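Local coordinates for protein C-type lectin domain family 4, member a4 (PDB 3VYK) that binds N-glycans in a calcium-dependent way, as the C-type lectin domain of an inhibitory receptor of mouse dendritic cells, at residues A[50-55]-A[108-113]. Numbering follows the deposited sequence.
Sequences FITSNL and TGWGWN. With CA (calcium ion), chain C; MAN (alpha-D-mannopyranose), chain B; NAG (2-acetamido-2-deoxy-beta-D-glucopyranose), chain D; SO4 (sulfate ion), chain E.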
# COMPACT_ATOMS: atom_id res chain seq x y z
N PHE A 50 -8.86 7.26 -3.91
CA PHE A 50 -9.03 6.46 -5.12
C PHE A 50 -8.75 4.99 -4.81
O PHE A 50 -9.53 4.11 -5.17
CB PHE A 50 -8.13 6.94 -6.27
CG PHE A 50 -8.13 5.99 -7.44
CD1 PHE A 50 -7.13 5.01 -7.57
CD2 PHE A 50 -9.15 6.03 -8.39
CE1 PHE A 50 -7.15 4.13 -8.64
CE2 PHE A 50 -9.17 5.16 -9.44
CZ PHE A 50 -8.18 4.19 -9.56
N ILE A 51 -7.64 4.73 -4.13
CA ILE A 51 -7.26 3.35 -3.84
C ILE A 51 -8.30 2.68 -2.96
O ILE A 51 -8.78 1.58 -3.30
CB ILE A 51 -5.86 3.28 -3.20
CG1 ILE A 51 -4.79 3.65 -4.24
CG2 ILE A 51 -5.59 1.88 -2.63
CD1 ILE A 51 -3.49 4.13 -3.63
N THR A 52 -8.71 3.32 -1.87
CA THR A 52 -9.65 2.66 -0.95
C THR A 52 -11.03 2.40 -1.56
O THR A 52 -11.70 1.44 -1.18
CB THR A 52 -9.76 3.36 0.42
OG1 THR A 52 -10.35 4.66 0.25
CG2 THR A 52 -8.40 3.47 1.07
N SER A 53 -11.44 3.23 -2.51
CA SER A 53 -12.70 3.01 -3.22
C SER A 53 -12.73 1.65 -3.92
O SER A 53 -13.81 1.10 -4.17
CB SER A 53 -12.97 4.14 -4.22
OG SER A 53 -12.30 3.93 -5.44
N ASN A 54 -11.55 1.13 -4.24
CA ASN A 54 -11.37 -0.11 -4.98
C ASN A 54 -11.12 -1.36 -4.11
O ASN A 54 -10.88 -2.44 -4.65
CB ASN A 54 -10.23 0.06 -5.98
CG ASN A 54 -10.62 0.90 -7.18
OD1 ASN A 54 -10.34 2.10 -7.24
ND2 ASN A 54 -11.30 0.28 -8.13
N LEU A 55 -11.18 -1.20 -2.79
CA LEU A 55 -10.78 -2.27 -1.87
C LEU A 55 -11.94 -2.94 -1.15
O LEU A 55 -12.99 -2.34 -0.93
CB LEU A 55 -9.81 -1.72 -0.81
CG LEU A 55 -8.53 -1.04 -1.28
CD1 LEU A 55 -7.75 -0.59 -0.06
CD2 LEU A 55 -7.69 -1.92 -2.19
N THR A 108 -13.79 3.52 12.18
CA THR A 108 -13.48 4.93 11.90
C THR A 108 -13.12 5.17 10.43
O THR A 108 -12.86 6.31 10.03
CB THR A 108 -12.32 5.42 12.78
OG1 THR A 108 -11.25 4.46 12.72
CG2 THR A 108 -12.77 5.58 14.23
N GLY A 109 -13.10 4.09 9.64
CA GLY A 109 -12.83 4.17 8.21
C GLY A 109 -11.54 3.49 7.77
O GLY A 109 -11.01 2.64 8.48
N TRP A 110 -11.08 3.85 6.57
CA TRP A 110 -9.81 3.33 6.04
C TRP A 110 -8.63 4.03 6.63
O TRP A 110 -8.69 5.20 6.98
CB TRP A 110 -9.78 3.51 4.53
CG TRP A 110 -10.70 2.58 3.81
CD1 TRP A 110 -11.94 2.87 3.25
CD2 TRP A 110 -10.47 1.16 3.52
NE1 TRP A 110 -12.48 1.77 2.65
CE2 TRP A 110 -11.66 0.70 2.78
CE3 TRP A 110 -9.45 0.25 3.79
CZ2 TRP A 110 -11.79 -0.61 2.34
CZ3 TRP A 110 -9.60 -1.07 3.34
CH2 TRP A 110 -10.74 -1.48 2.63
N GLY A 111 -7.51 3.31 6.72
CA GLY A 111 -6.28 3.92 7.21
C GLY A 111 -5.10 2.98 7.12
O GLY A 111 -5.23 1.83 6.69
N TRP A 112 -3.95 3.49 7.53
CA TRP A 112 -2.71 2.72 7.52
C TRP A 112 -2.40 2.15 8.87
O TRP A 112 -2.61 2.80 9.91
CB TRP A 112 -1.53 3.60 7.14
CG TRP A 112 -1.58 4.26 5.79
CD1 TRP A 112 -2.48 4.06 4.74
CD2 TRP A 112 -0.62 5.25 5.30
NE1 TRP A 112 -2.16 4.89 3.68
CE2 TRP A 112 -1.05 5.61 3.95
CE3 TRP A 112 0.51 5.86 5.84
CZ2 TRP A 112 -0.36 6.56 3.19
CZ3 TRP A 112 1.19 6.81 5.07
CH2 TRP A 112 0.77 7.13 3.77
N ASN A 113 -1.87 0.93 8.87
CA ASN A 113 -1.43 0.27 10.11
C ASN A 113 -0.11 -0.41 9.86
O ASN A 113 0.05 -1.09 8.85
CB ASN A 113 -2.48 -0.75 10.57
CG ASN A 113 -2.01 -1.60 11.74
OD1 ASN A 113 -1.31 -1.13 12.64
ND2 ASN A 113 -2.45 -2.86 11.74
CA CA C . 0.34 -1.66 14.24
C1 MAN B . -3.40 -5.77 15.96
C2 MAN B . -2.41 -5.48 14.82
C3 MAN B . -1.52 -4.29 15.17
C4 MAN B . -2.38 -3.09 15.55
C5 MAN B . -3.33 -3.48 16.70
C6 MAN B . -4.27 -2.33 17.09
O2 MAN B . -3.18 -5.16 13.68
O3 MAN B . -0.67 -3.81 14.13
O4 MAN B . -1.44 -2.05 15.80
O5 MAN B . -4.12 -4.60 16.31
O6 MAN B . -5.01 -2.71 18.24
C1 NAG D . -3.57 -6.27 12.88
C2 NAG D . -4.74 -5.82 12.00
C3 NAG D . -5.17 -6.91 11.02
C4 NAG D . -3.96 -7.48 10.28
C5 NAG D . -2.84 -7.86 11.26
C6 NAG D . -1.55 -8.25 10.55
C7 NAG D . -6.05 -4.09 13.14
C8 NAG D . -7.13 -3.80 14.15
N2 NAG D . -5.79 -5.37 12.90
O3 NAG D . -6.06 -6.35 10.07
O4 NAG D . -4.33 -8.61 9.53
O5 NAG D . -2.51 -6.74 12.06
O6 NAG D . -1.53 -9.62 10.19
O7 NAG D . -5.44 -3.16 12.60
S SO4 E . -12.75 6.86 4.92
O1 SO4 E . -12.40 6.86 3.48
O2 SO4 E . -12.87 5.46 5.38
O3 SO4 E . -14.04 7.56 5.13
O4 SO4 E . -11.68 7.53 5.70
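Thr52 and Leu55 lie side by side over one face of the Trp110 indole, each above a different ring. Thr52 sits over the pyrrole end: its CB is 3.6 Å from the centroid of the five-membered ring and only 12° off the normal, a CH-pi contact that presses the C-H side of the residue, rather than its hydroxyl, onto the aromatic surface. Its methyl CG2 reaches back along the ring to Trp110 CB, 3.7 Å away. Thr52 OG1 is held between the backbone N and the carbonyl carbon (chi1 66°), where its hydroxyl is shared weakly between the carbonyl oxygens of Gln48 and Asp49, the usual way a helix absorbs a threonine hydroxyl.

Leu55 takes the benzo end. Its CB touches Trp110 CH2 at 3.6 Å, while CD1 stands 4.3 Å from the centroid of the six-membered ring, again over the face but 25° from the normal. Leucine offers branched apolar carbons to this ring and also touches Ile103, Tyr61 and Ile17. The backbone bond from Leu55 N to Thr52 O forms a turn that brings Leu55 beside Thr52. A broad indole suits this place because it can span the two residues at once; His105 meets it edge-to-face.

At the strand, Trp110 N gives a nearly straight hydrogen bond to O2 of a sulfate, 2.7 Å away, probably from the crystallisation liquor. Gly109, close to the same sulfate, has backbone angles that call for glycine. Three residues beyond Trp110, the Asn113 side chain binds calcium, alongside Glu92, Asn94, Glu98, Asp114 and the mannose O3 and O4. The contact thus joins Thr52 of helix 45-53 and Leu55 just after it to strand 109-115, which leads into the calcium-dependent sugar site of carbohydrate-binding C-type lectin domains.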